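Local coordinates for protein rhizavidin (Rhizobium etli, PDB 3EW1) that binds biotin with high affinity as a secreted, dimeric member of the avidin family, at residues S23-I28 with Y41-Q46; Q51-P56 with N74-C79; F68-N73 with T83-Y88; T100-A105 with G117-Q122. One frame throughout, in Å; residues are numbered along the deposited sequence.

From the N terminus, the eight-stranded antiparallel barrel is built by strands that neighbour one another in chain order. Interaction 1 closes the hairpin of strands 26-31 and 36-42 at its open end. Interaction 2 follows in series, joining the approach to strand 54-62 to the loop before strand 78-92, and it crosses interaction 3, which joins the hairpin of strands 65-71 and 78-92 and whose segments alternate with its own along the chain. Interaction 4 comes last and closes the hairpin of strands 95-108 and 111-124. Inside the barrel Tyr41 of interaction 1 meets Trp85 of interaction 3 and Phe121 of interaction 4, while interactions 2, 3 and 4 also reach the second subunit.

Interaction 1 of 4, residues S23-I28 with Y41-Q46; sequences SGSTMI and YVNRAQ
The open end of a beta hairpin, where strands 26-31 and 36-42 of the avidin barrel run out into loops, is joined here by Ser25, Thr26 and Met27 facing Tyr41, Val42 and Arg44. Thr26 and Val42 form a hydrogen-bonded antiparallel pair, with Val42 N to Thr26 O at 2.7 Å and nearly straight. Past this pair both segments leave the strands, and side chains of one bond the other. Arg44 folds back along its own strand with an extended chain, laying one guanidinium face over Val42 CG1. Its NH1 grips two oxygens of the other segment: Thr26 OG1 at 2.8 Å, in the guanidinium plane, and the carbonyl Gly24 O at 3.1 Å, slightly tilted from it. Thr26 OG1 lies between the backbone N and carbonyl carbon (chi1 54°), on the side where Arg44 arrives. The backbone N of Arg44 donates almost linearly (172°) to Ser25 OG at 3.0 Å. Inside the barrel Met27 CB touches Tyr41 CD2, and Ser25 CB sits 3.3 Å from Tyr41 OH. Asn43 OD1 accepts from Ala45 N in an Asx turn, while its ND2 bonds Thr48 OG1. The Arg44 N to Ser25 OG bond and the two from NH1 tie the strand ends together beside Tyr41 and Asn43, which bind biotin, and this probably limits movement of the backbone there.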
loop_
_atom_site.group_PDB
_atom_site.type_symbol
_atom_site.label_atom_id
_atom_site.label_comp_id
_atom_site.label_asym_id
_atom_site.label_seq_id
_atom_site.Cartn_x
_atom_site.Cartn_y
_atom_site.Cartn_z
ATOM N N SER B 23 -11.998 -14.065 7.079
ATOM C CA SER B 23 -13.199 -13.972 6.254
ATOM C C SER B 23 -13.120 -14.920 5.085
ATOM O O SER B 23 -14.076 -15.034 4.268
ATOM C CB SER B 23 -13.357 -12.552 5.711
ATOM O OG SER B 23 -13.426 -11.601 6.748
ATOM N N GLY B 24 -11.972 -15.584 4.967
ATOM C CA GLY B 24 -11.777 -16.541 3.892
ATOM C C GLY B 24 -11.115 -15.930 2.672
ATOM O O GLY B 24 -10.862 -16.617 1.680
ATOM N N SER B 25 -10.797 -14.643 2.761
ATOM C CA SER B 25 -10.089 -14.008 1.666
ATOM C C SER B 25 -8.661 -14.525 1.637
ATOM O O SER B 25 -8.111 -14.899 2.683
ATOM C CB SER B 25 -10.127 -12.495 1.813
ATOM O OG SER B 25 -11.470 -12.048 1.712
ATOM N N THR B 26 -8.095 -14.619 0.436
ATOM C CA THR B 26 -6.716 -15.089 0.278
ATOM C C THR B 26 -5.851 -14.084 -0.482
ATOM O O THR B 26 -6.349 -13.245 -1.284
ATOM C CB THR B 26 -6.669 -16.455 -0.439
ATOM O OG1 THR B 26 -7.398 -16.360 -1.677
ATOM C CG2 THR B 26 -7.263 -17.558 0.443
ATOM N N MET B 27 -4.561 -14.112 -0.196
ATOM C CA MET B 27 -3.633 -13.372 -0.996
ATOM C C MET B 27 -2.384 -14.182 -1.243
ATOM O O MET B 27 -2.006 -15.027 -0.413
ATOM C CB MET B 27 -3.326 -12.010 -0.389
ATOM C CG MET B 27 -2.550 -12.064 0.905
ATOM S SD MET B 27 -2.242 -10.375 1.519
ATOM C CE MET B 27 -1.367 -10.727 3.039
ATOM N N ILE B 28 -1.775 -13.965 -2.389
ATOM C CA ILE B 28 -0.563 -14.604 -2.752
ATOM C C ILE B 28 0.419 -13.499 -2.928
ATOM O O ILE B 28 0.178 -12.638 -3.772
ATOM C CB ILE B 28 -0.708 -15.394 -4.067
ATOM C CG1 ILE B 28 -1.713 -16.524 -3.832
ATOM C CG2 ILE B 28 0.681 -15.916 -4.498
ATOM C CD1 ILE B 28 -2.071 -17.438 -5.035
ATOM N N TYR B 41 -4.902 -10.599 -4.728
ATOM C CA TYR B 41 -5.803 -10.780 -3.619
ATOM C C TYR B 41 -7.145 -11.293 -4.150
ATOM O O TYR B 41 -7.657 -10.812 -5.186
ATOM C CB TYR B 41 -5.974 -9.427 -2.918
ATOM C CG TYR B 41 -6.728 -9.465 -1.607
ATOM C CD1 TYR B 41 -8.116 -9.544 -1.571
ATOM C CD2 TYR B 41 -6.033 -9.385 -0.388
ATOM C CE1 TYR B 41 -8.803 -9.579 -0.319
ATOM C CE2 TYR B 41 -6.694 -9.380 0.817
ATOM C CZ TYR B 41 -8.070 -9.482 0.845
ATOM O OH TYR B 41 -8.704 -9.493 2.063
ATOM N N VAL B 42 -7.721 -12.269 -3.452
ATOM C CA VAL B 42 -9.043 -12.807 -3.818
ATOM C C VAL B 42 -9.967 -12.607 -2.624
ATOM O O VAL B 42 -9.766 -13.185 -1.540
ATOM C CB VAL B 42 -9.058 -14.311 -4.274
ATOM C CG1 VAL B 42 -10.470 -14.695 -4.716
ATOM C CG2 VAL B 42 -8.103 -14.536 -5.437
ATOM N N ASN B 43 -10.956 -11.751 -2.808
ATOM C CA ASN B 43 -11.910 -11.410 -1.795
ATOM C C ASN B 43 -13.012 -12.466 -1.738
ATOM O O ASN B 43 -13.531 -12.882 -2.773
ATOM C CB ASN B 43 -12.491 -10.031 -2.108
ATOM C CG ASN B 43 -13.628 -9.669 -1.223
ATOM O OD1 ASN B 43 -13.564 -9.840 0.013
ATOM N ND2 ASN B 43 -14.695 -9.135 -1.821
ATOM N N ARG B 44 -13.331 -12.898 -0.518
ATOM C CA ARG B 44 -14.426 -13.818 -0.254
ATOM C C ARG B 44 -15.268 -13.359 0.940
ATOM O O ARG B 44 -16.014 -14.159 1.508
ATOM C CB ARG B 44 -13.884 -15.230 -0.019
ATOM C CG ARG B 44 -13.196 -15.807 -1.216
ATOM C CD ARG B 44 -12.849 -17.247 -1.008
ATOM N NE ARG B 44 -12.096 -17.728 -2.152
ATOM C CZ ARG B 44 -10.780 -17.581 -2.287
ATOM N NH1 ARG B 44 -10.096 -16.975 -1.332
ATOM N NH2 ARG B 44 -10.159 -18.045 -3.370
ATOM N N ALA B 45 -15.170 -12.081 1.313
ATOM C CA ALA B 45 -15.923 -11.540 2.450
ATOM C C ALA B 45 -17.398 -11.556 2.159
ATOM O O ALA B 45 -17.850 -11.001 1.169
ATOM C CB ALA B 45 -15.476 -10.145 2.800
ATOM N N GLN B 46 -18.143 -12.208 3.047
ATOM C CA GLN B 46 -19.562 -12.502 2.858
ATOM C C GLN B 46 -20.368 -11.280 2.455
ATOM O O GLN B 46 -20.290 -10.249 3.113
ATOM C CB GLN B 46 -20.090 -13.098 4.175
ATOM C CG GLN B 46 -21.547 -13.465 4.239
ATOM C CD GLN B 46 -21.900 -14.021 5.629
ATOM O OE1 GLN B 46 -22.599 -13.356 6.413
ATOM N NE2 GLN B 46 -21.375 -15.228 5.958
HETATM O O HOH W 1 -16.897 -13.871 4.956
#

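Interaction 2 of 4, residues Q51-P56 with N74-C79; sequences QNSPYP and NSTENC
The carboxamide of Asn74 lies flat on the ring of Tyr55, the two planes only 8° apart, with ND2 3.2 Å above the ring plane and over its centre. Stacking by its face, the amide keeps ND2 and OD1 available for bonds. ND2 spends its hydrogens on the other segment, donating to Ser53 OG at 2.9 Å and to Pro54 O at 2.8 Å; both acceptors lie close to the amide plane, although the donor stands well above the carbonyl plane of Pro54. OD1 turns back to its own chain and takes Thr76 N and Glu77 N, an Asx turn and motif that shape the loop. Asn74 turns CG in over its own main chain (chi1 60°), and this swings the amide over the ring. At the edge of that ring Tyr55 OH donates to Glu77 O at 2.7 Å. Farther along, two waters carry Glu77 OE1 to the backbone of Gln51: one accepts from Gln51 N at 3.0 Å, the other donates to Gln51 O and accepts from Ser53 OG. Glu77 OE2 bonds Cys50 N, next to the disulfide from Cys50 to Cys79. Four hydrogen bonds and the ring beneath probably hold the Asn74 amide against rotation, so it joins segment 74-79 to Ser53, Pro54 and Tyr55 through both its polar atoms and its flat face.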
loop_
_atom_site.group_PDB
_atom_site.type_symbol
_atom_site.label_atom_id
_atom_site.label_comp_id
_atom_site.label_asym_id
_atom_site.label_seq_id
_atom_site.Cartn_x
_atom_site.Cartn_y
_atom_site.Cartn_z
ATOM N N GLN B 51 -15.977 -10.491 -5.486
ATOM C CA GLN B 51 -15.509 -11.770 -4.926
ATOM C C GLN B 51 -14.988 -12.713 -6.005
ATOM O O GLN B 51 -15.379 -12.625 -7.163
ATOM C CB GLN B 51 -16.597 -12.501 -4.104
ATOM C CG GLN B 51 -17.135 -11.726 -2.917
ATOM C CD GLN B 51 -18.051 -12.570 -2.033
ATOM O OE1 GLN B 51 -17.739 -13.721 -1.722
ATOM N NE2 GLN B 51 -19.186 -12.005 -1.642
ATOM N N ASN B 52 -14.123 -13.654 -5.609
ATOM C CA ASN B 52 -13.732 -14.793 -6.441
ATOM C C ASN B 52 -12.984 -14.482 -7.735
ATOM O O ASN B 52 -13.034 -15.269 -8.679
ATOM C CB ASN B 52 -14.953 -15.662 -6.808
ATOM C CG ASN B 52 -15.849 -15.956 -5.640
ATOM O OD1 ASN B 52 -15.400 -16.475 -4.618
ATOM N ND2 ASN B 52 -17.147 -15.632 -5.782
ATOM N N SER B 53 -12.331 -13.326 -7.820
ATOM C CA SER B 53 -11.434 -13.036 -8.950
ATOM C C SER B 53 -10.214 -12.295 -8.408
ATOM O O SER B 53 -10.317 -11.628 -7.370
ATOM C CB SER B 53 -12.134 -12.240 -10.088
ATOM O OG SER B 53 -12.468 -10.931 -9.698
ATOM N N PRO B 54 -9.044 -12.467 -9.057
ATOM C CA PRO B 54 -7.838 -11.899 -8.421
ATOM C C PRO B 54 -7.675 -10.440 -8.744
ATOM O O PRO B 54 -7.867 -10.055 -9.913
ATOM C CB PRO B 54 -6.675 -12.711 -9.040
ATOM C CG PRO B 54 -7.232 -13.172 -10.419
ATOM C CD PRO B 54 -8.738 -13.185 -10.316
ATOM N N TYR B 55 -7.300 -9.677 -7.718
ATOM C CA TYR B 55 -7.026 -8.235 -7.818
ATOM C C TYR B 55 -5.561 -7.982 -7.488
ATOM O O TYR B 55 -5.052 -8.520 -6.514
ATOM C CB TYR B 55 -7.910 -7.489 -6.842
ATOM C CG TYR B 55 -9.312 -7.429 -7.357
ATOM C CD1 TYR B 55 -10.208 -8.456 -7.078
ATOM C CD2 TYR B 55 -9.750 -6.365 -8.178
ATOM C CE1 TYR B 55 -11.517 -8.450 -7.582
ATOM C CE2 TYR B 55 -11.072 -6.340 -8.637
ATOM C CZ TYR B 55 -11.941 -7.399 -8.347
ATOM O OH TYR B 55 -13.240 -7.484 -8.788
ATOM N N PRO B 56 -4.875 -7.154 -8.284
ATOM C CA PRO B 56 -3.463 -6.857 -8.001
ATOM C C PRO B 56 -3.297 -6.225 -6.630
ATOM O O PRO B 56 -4.122 -5.430 -6.155
ATOM C CB PRO B 56 -3.101 -5.827 -9.102
ATOM C CG PRO B 56 -4.057 -6.188 -10.249
ATOM C CD PRO B 56 -5.351 -6.478 -9.513
ATOM N N ASN B 74 -10.228 -5.112 -11.615
ATOM C CA ASN B 74 -9.320 -5.994 -12.345
ATOM C C ASN B 74 -9.783 -6.263 -13.817
ATOM O O ASN B 74 -9.196 -7.105 -14.492
ATOM C CB ASN B 74 -9.156 -7.307 -11.553
ATOM C CG ASN B 74 -10.471 -8.030 -11.375
ATOM O OD1 ASN B 74 -11.527 -7.578 -11.877
ATOM N ND2 ASN B 74 -10.434 -9.151 -10.663
ATOM N N SER B 75 -10.824 -5.549 -14.278
ATOM C CA SER B 75 -11.515 -5.727 -15.603
ATOM C C SER B 75 -12.508 -6.891 -15.646
ATOM O O SER B 75 -13.196 -7.127 -16.624
ATOM C CB SER B 75 -10.558 -5.782 -16.827
ATOM O OG SER B 75 -9.931 -7.067 -16.920
ATOM N N THR B 76 -12.567 -7.663 -14.571
ATOM C CA THR B 76 -13.616 -8.650 -14.416
ATOM C C THR B 76 -14.760 -8.024 -13.612
ATOM O O THR B 76 -15.934 -8.118 -13.993
ATOM C CB THR B 76 -13.090 -9.940 -13.737
ATOM O OG1 THR B 76 -12.215 -10.614 -14.656
ATOM C CG2 THR B 76 -14.255 -10.912 -13.337
ATOM N N GLU B 77 -14.427 -7.361 -12.512
ATOM C CA GLU B 77 -15.445 -6.661 -11.745
ATOM C C GLU B 77 -14.823 -5.438 -11.128
ATOM O O GLU B 77 -13.725 -5.497 -10.549
ATOM C CB GLU B 77 -16.106 -7.566 -10.708
ATOM C CG GLU B 77 -17.322 -7.011 -10.041
ATOM C CD GLU B 77 -17.986 -7.999 -9.082
ATOM O OE1 GLU B 77 -17.632 -9.196 -9.150
ATOM O OE2 GLU B 77 -18.837 -7.552 -8.259
ATOM N N ASN B 78 -15.543 -4.336 -11.251
ATOM C CA ASN B 78 -15.150 -3.044 -10.706
ATOM C C ASN B 78 -16.064 -2.628 -9.552
ATOM O O ASN B 78 -17.269 -2.428 -9.738
ATOM C CB ASN B 78 -15.149 -1.973 -11.816
ATOM C CG ASN B 78 -14.836 -0.564 -11.303
ATOM O OD1 ASN B 78 -14.212 -0.389 -10.250
ATOM N ND2 ASN B 78 -15.257 0.460 -12.068
ATOM N N CYS B 79 -15.482 -2.449 -8.375
ATOM C CA CYS B 79 -16.238 -2.034 -7.191
ATOM C C CYS B 79 -15.909 -0.599 -6.782
ATOM O O CYS B 79 -16.353 -0.131 -5.732
ATOM C CB CYS B 79 -16.020 -3.000 -6.013
ATOM S SG CYS B 79 -16.835 -4.606 -6.331
HETATM O O HOH W 2 -18.518 -10.850 -6.996
HETATM O O HOH W 3 -15.206 -10.983 -9.294
#

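Interaction 3 of 4, residues F68-N73 with T83-Y88; sequences FSVGWN and TGWTGY
Trp85, Phe68 and Thr83 dominate this contact, with Trp85 burying the most surface. The indole is sandwiched: Phe68 CE2 lies over one face, 3.3 Å from Trp85 CD2, and Thr83 CG2 of its own strand covers the opposite one. The Phe68 ring and the pyrrole part of the indole are near parallel (15°) but slid apart, their centroids 4.6 Å from each other, while Trp85 CB makes a CH-pi contact over the face of the Phe68 ring. CG of Phe68 is flanked by N and C of its own residue (chi1 58°), which carries the ring toward Trp85. The far rim of the indole reaches Val70, whose CG2 is 3.5 Å from Trp85 CZ3. Trp72 NE1 donates almost straight (172°) to Thr83 OG1, 2.9 Å away and in the plane of the Trp72 ring. Replacing Trp85 by an alanine would probably leave a gap between Phe68 and Thr83, and Asp119 OD2 without the indole NE1 that bonds it. On the other face of the sheet, Ser69 OG is hydrogen-bonded to Ser69 OG of the second subunit. Beneath these side chains Phe68-Trp85 and Val70-Thr83 are hydrogen-bonded antiparallel pairs of a hairpin, and the aromatic lining they carry is that of the avidin-family barrel beside its biotin site.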
loop_
_atom_site.group_PDB
_atom_site.type_symbol
_atom_site.label_atom_id
_atom_site.label_comp_id
_atom_site.label_asym_id
_atom_site.label_seq_id
_atom_site.Cartn_x
_atom_site.Cartn_y
_atom_site.Cartn_z
ATOM N N PHE B 68 0.181 -2.825 2.526
ATOM C CA PHE B 68 -0.126 -3.225 1.168
ATOM C C PHE B 68 -1.482 -2.675 0.753
ATOM O O PHE B 68 -2.304 -2.266 1.591
ATOM C CB PHE B 68 0.008 -4.747 0.962
ATOM C CG PHE B 68 -0.856 -5.592 1.859
ATOM C CD1 PHE B 68 -0.408 -5.973 3.129
ATOM C CD2 PHE B 68 -2.100 -6.026 1.437
ATOM C CE1 PHE B 68 -1.191 -6.784 3.951
ATOM C CE2 PHE B 68 -2.896 -6.864 2.250
ATOM C CZ PHE B 68 -2.438 -7.213 3.507
ATOM N N SER B 69 -1.729 -2.704 -0.548
ATOM C CA SER B 69 -2.826 -1.904 -1.173
ATOM C C SER B 69 -3.492 -2.665 -2.316
ATOM O O SER B 69 -2.793 -3.340 -3.095
ATOM C CB SER B 69 -2.234 -0.619 -1.766
ATOM O OG SER B 69 -1.607 0.204 -0.794
ATOM N N VAL B 70 -4.824 -2.537 -2.435
ATOM C CA VAL B 70 -5.580 -3.192 -3.504
ATOM C C VAL B 70 -6.587 -2.166 -4.007
ATOM O O VAL B 70 -7.291 -1.558 -3.213
ATOM C CB VAL B 70 -6.312 -4.485 -2.987
ATOM C CG1 VAL B 70 -7.259 -5.053 -4.008
ATOM C CG2 VAL B 70 -5.287 -5.579 -2.547
ATOM N N GLY B 71 -6.597 -1.928 -5.327
ATOM C CA GLY B 71 -7.695 -1.190 -5.988
ATOM C C GLY B 71 -8.714 -2.214 -6.491
ATOM O O GLY B 71 -8.329 -3.304 -6.950
ATOM N N TRP B 72 -10.008 -1.894 -6.395
ATOM C CA TRP B 72 -11.045 -2.893 -6.671
ATOM C C TRP B 72 -11.584 -2.925 -8.128
ATOM O O TRP B 72 -12.781 -3.052 -8.357
ATOM C CB TRP B 72 -12.161 -2.795 -5.628
ATOM C CG TRP B 72 -11.630 -3.207 -4.239
ATOM C CD1 TRP B 72 -11.372 -2.365 -3.188
ATOM C CD2 TRP B 72 -11.205 -4.519 -3.831
ATOM N NE1 TRP B 72 -10.858 -3.104 -2.115
ATOM C CE2 TRP B 72 -10.758 -4.421 -2.494
ATOM C CE3 TRP B 72 -11.208 -5.760 -4.448
ATOM C CZ2 TRP B 72 -10.294 -5.544 -1.765
ATOM C CZ3 TRP B 72 -10.753 -6.878 -3.734
ATOM C CH2 TRP B 72 -10.272 -6.748 -2.415
ATOM N N ASN B 73 -10.665 -2.876 -9.086
ATOM C CA ASN B 73 -10.963 -3.098 -10.494
ATOM C C ASN B 73 -9.866 -3.932 -11.116
ATOM O O ASN B 73 -8.722 -3.513 -11.132
ATOM C CB ASN B 73 -11.107 -1.768 -11.274
ATOM C CG ASN B 73 -11.655 -1.981 -12.703
ATOM O OD1 ASN B 73 -12.046 -3.077 -13.101
ATOM N ND2 ASN B 73 -11.714 -0.902 -13.462
ATOM N N THR B 83 -8.509 -0.439 -0.875
ATOM C CA THR B 83 -8.251 -0.802 0.515
ATOM C C THR B 83 -6.762 -0.773 0.760
ATOM O O THR B 83 -5.945 -1.181 -0.097
ATOM C CB THR B 83 -8.775 -2.196 0.757
ATOM O OG1 THR B 83 -10.183 -2.259 0.567
ATOM C CG2 THR B 83 -8.509 -2.630 2.170
ATOM N N GLY B 84 -6.413 -0.309 1.955
ATOM C CA GLY B 84 -5.035 -0.246 2.368
ATOM C C GLY B 84 -4.959 -1.009 3.670
ATOM O O GLY B 84 -5.725 -0.706 4.579
ATOM N N TRP B 85 -4.017 -1.942 3.783
ATOM C CA TRP B 85 -3.759 -2.650 5.034
ATOM C C TRP B 85 -2.400 -2.255 5.565
ATOM O O TRP B 85 -1.427 -2.086 4.807
ATOM C CB TRP B 85 -3.745 -4.158 4.825
ATOM C CG TRP B 85 -4.997 -4.872 4.386
ATOM C CD1 TRP B 85 -5.777 -5.698 5.172
ATOM C CD2 TRP B 85 -5.525 -4.968 3.066
ATOM N NE1 TRP B 85 -6.767 -6.276 4.416
ATOM C CE2 TRP B 85 -6.664 -5.809 3.128
ATOM C CE3 TRP B 85 -5.163 -4.394 1.837
ATOM C CZ2 TRP B 85 -7.430 -6.127 2.011
ATOM C CZ3 TRP B 85 -5.948 -4.692 0.730
ATOM C CH2 TRP B 85 -7.057 -5.564 0.818
ATOM N N THR B 86 -2.309 -2.165 6.885
ATOM C CA THR B 86 -1.028 -1.882 7.544
ATOM C C THR B 86 -0.958 -2.800 8.759
ATOM O O THR B 86 -1.959 -2.946 9.436
ATOM C CB THR B 86 -0.974 -0.377 7.960
ATOM O OG1 THR B 86 -1.445 0.455 6.880
ATOM C CG2 THR B 86 0.442 0.022 8.330
ATOM N N GLY B 87 0.203 -3.405 9.037
ATOM C CA GLY B 87 0.332 -4.266 10.219
ATOM C C GLY B 87 1.702 -4.897 10.257
ATOM O O GLY B 87 2.703 -4.316 9.817
ATOM N N TYR B 88 1.756 -6.082 10.854
ATOM C CA TYR B 88 3.038 -6.736 11.103
ATOM C C TYR B 88 2.887 -8.249 11.123
ATOM O O TYR B 88 1.798 -8.755 11.333
ATOM C CB TYR B 88 3.581 -6.260 12.453
ATOM C CG TYR B 88 2.583 -6.442 13.607
ATOM C CD1 TYR B 88 1.645 -5.448 13.928
ATOM C CD2 TYR B 88 2.552 -7.638 14.356
ATOM C CE1 TYR B 88 0.715 -5.646 14.976
ATOM C CE2 TYR B 88 1.642 -7.836 15.383
ATOM C CZ TYR B 88 0.745 -6.846 15.700
ATOM O OH TYR B 88 -0.129 -7.057 16.731
#

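Interaction 4 of 4, residues T100-A105 with G117-Q122; sequences TSWNLA and GQDTFQ
Strands 100-105 and 117-122 run antiparallel with a marked twist, their axes 134° apart, and meet through the hydrogen-bonded pairs Thr100-Asp119 and Trp102-Gly117. This is the last hairpin of the avidin barrel, and Asp119 on it binds biotin. Trp102 lies flat against Gly117, whose CA sits over the six-membered ring, 3.7 Å from its centroid. A side chain on Gly117 would run into the indole at CZ2. A chi1 of 54° turns the Trp102 indole over the strand beside it. At the ring edge NE1 makes a weak bond of 3.1 Å to Asp119 OD1 and a weak one to a water held by Gln118 O. Gln22 NE2 also donates to Asp119 OD1, so this carboxylate oxygen is set by more than one donor. Putting a leucine in place of Trp102 would probably uncover the Gly117 backbone and take one weak donor from Asp119 OD1. Across the sheet, on the face of Ser101 and Gln118, Asn103 of the second subunit packs against Ser101. Asp119 O accepts twice from one residue, Thr100 N at 2.9 Å and Thr100 OG1 at 2.7 Å.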
loop_
_atom_site.group_PDB
_atom_site.type_symbol
_atom_site.label_atom_id
_atom_site.label_comp_id
_atom_site.label_asym_id
_atom_site.label_seq_id
_atom_site.Cartn_x
_atom_site.Cartn_y
_atom_site.Cartn_z
ATOM N N THR B 100 -3.313 -7.006 10.871
ATOM C CA THR B 100 -3.479 -5.737 10.139
ATOM C C THR B 100 -4.707 -4.919 10.553
ATOM O O THR B 100 -5.695 -5.474 11.049
ATOM C CB THR B 100 -3.632 -5.964 8.601
ATOM O OG1 THR B 100 -4.904 -6.530 8.302
ATOM C CG2 THR B 100 -2.520 -6.784 7.984
ATOM N N SER B 101 -4.634 -3.602 10.327
ATOM C CA SER B 101 -5.814 -2.683 10.257
ATOM C C SER B 101 -5.936 -2.288 8.843
ATOM O O SER B 101 -4.915 -2.161 8.170
ATOM C CB SER B 101 -5.555 -1.419 11.069
ATOM O OG SER B 101 -5.473 -1.789 12.458
ATOM N N TRP B 102 -7.180 -2.075 8.401
ATOM C CA TRP B 102 -7.430 -1.623 7.020
ATOM C C TRP B 102 -8.388 -0.468 7.001
ATOM O O TRP B 102 -9.211 -0.264 7.912
ATOM C CB TRP B 102 -7.910 -2.764 6.117
ATOM C CG TRP B 102 -9.127 -3.567 6.578
ATOM C CD1 TRP B 102 -9.137 -4.815 7.170
ATOM C CD2 TRP B 102 -10.515 -3.190 6.425
ATOM N NE1 TRP B 102 -10.436 -5.209 7.416
ATOM C CE2 TRP B 102 -11.298 -4.237 6.971
ATOM C CE3 TRP B 102 -11.162 -2.061 5.920
ATOM C CZ2 TRP B 102 -12.694 -4.190 7.014
ATOM C CZ3 TRP B 102 -12.565 -2.015 5.956
ATOM C CH2 TRP B 102 -13.311 -3.068 6.498
ATOM N N ASN B 103 -8.228 0.313 5.925
ATOM C CA ASN B 103 -9.165 1.338 5.511
ATOM C C ASN B 103 -9.687 0.983 4.127
ATOM O O ASN B 103 -8.947 0.492 3.300
ATOM C CB ASN B 103 -8.484 2.708 5.488
ATOM C CG ASN B 103 -8.228 3.246 6.896
ATOM O OD1 ASN B 103 -9.141 3.235 7.752
ATOM N ND2 ASN B 103 -7.032 3.782 7.128
ATOM N N LEU B 104 -10.972 1.241 3.912
ATOM C CA LEU B 104 -11.613 1.042 2.617
ATOM C C LEU B 104 -12.210 2.390 2.230
ATOM O O LEU B 104 -13.067 2.923 2.950
ATOM C CB LEU B 104 -12.730 -0.022 2.735
ATOM C CG LEU B 104 -13.780 -0.215 1.634
ATOM C CD1 LEU B 104 -13.108 -0.591 0.326
ATOM C CD2 LEU B 104 -14.816 -1.278 2.044
ATOM N N ALA B 105 -11.737 2.930 1.111
ATOM C CA ALA B 105 -12.287 4.166 0.550
ATOM C C ALA B 105 -13.262 3.805 -0.566
ATOM O O ALA B 105 -12.935 3.045 -1.470
ATOM C CB ALA B 105 -11.166 5.096 0.021
ATOM N N GLY B 117 -11.450 -1.371 9.559
ATOM C CA GLY B 117 -11.569 -2.728 10.102
ATOM C C GLY B 117 -10.237 -3.370 10.428
ATOM O O GLY B 117 -9.198 -2.734 10.383
ATOM N N GLN B 118 -10.288 -4.650 10.758
ATOM C CA GLN B 118 -9.097 -5.414 11.048
ATOM C C GLN B 118 -9.164 -6.756 10.362
ATOM O O GLN B 118 -10.228 -7.391 10.329
ATOM C CB GLN B 118 -8.982 -5.668 12.546
ATOM C CG GLN B 118 -8.618 -4.469 13.386
ATOM C CD GLN B 118 -9.490 -4.414 14.623
ATOM O OE1 GLN B 118 -9.088 -4.829 15.718
ATOM N NE2 GLN B 118 -10.723 -3.945 14.443
ATOM N N ASP B 119 -8.020 -7.215 9.856
ATOM C CA ASP B 119 -7.900 -8.552 9.268
ATOM C C ASP B 119 -6.639 -9.172 9.831
ATOM O O ASP B 119 -5.634 -8.486 9.974
ATOM C CB ASP B 119 -7.676 -8.495 7.756
ATOM C CG ASP B 119 -8.927 -8.302 6.964
ATOM O OD1 ASP B 119 -10.045 -8.296 7.507
ATOM O OD2 ASP B 119 -8.781 -8.132 5.736
ATOM N N THR B 120 -6.689 -10.477 10.102
ATOM C CA THR B 120 -5.500 -11.250 10.434
ATOM C C THR B 120 -5.384 -12.397 9.448
ATOM O O THR B 120 -6.315 -13.204 9.326
ATOM C CB THR B 120 -5.576 -11.799 11.889
ATOM O OG1 THR B 120 -5.577 -10.688 12.781
ATOM C CG2 THR B 120 -4.366 -12.732 12.229
ATOM N N PHE B 121 -4.224 -12.479 8.791
ATOM C CA PHE B 121 -3.936 -13.456 7.755
ATOM C C PHE B 121 -3.078 -14.580 8.319
ATOM O O PHE B 121 -2.047 -14.284 8.891
ATOM C CB PHE B 121 -3.161 -12.759 6.607
ATOM C CG PHE B 121 -3.978 -11.759 5.842
ATOM C CD1 PHE B 121 -4.089 -10.422 6.275
ATOM C CD2 PHE B 121 -4.692 -12.150 4.740
ATOM C CE1 PHE B 121 -4.861 -9.469 5.553
ATOM C CE2 PHE B 121 -5.463 -11.181 4.008
ATOM C CZ PHE B 121 -5.553 -9.883 4.467
ATOM N N GLN B 122 -3.474 -15.837 8.077
ATOM C CA GLN B 122 -2.651 -16.992 8.443
ATOM C C GLN B 122 -1.877 -17.503 7.240
ATOM O O GLN B 122 -2.425 -17.567 6.117
ATOM C CB GLN B 122 -3.542 -18.145 8.937
ATOM C CG GLN B 122 -4.405 -17.767 10.091
ATOM C CD GLN B 122 -3.636 -17.319 11.317
ATOM O OE1 GLN B 122 -2.604 -17.892 11.673
ATOM N NE2 GLN B 122 -4.140 -16.291 11.976
HETATM O O HOH W 4 -6.165 -7.749 12.725
HETATM O O HOH W 5 -12.555 -7.354 8.795
#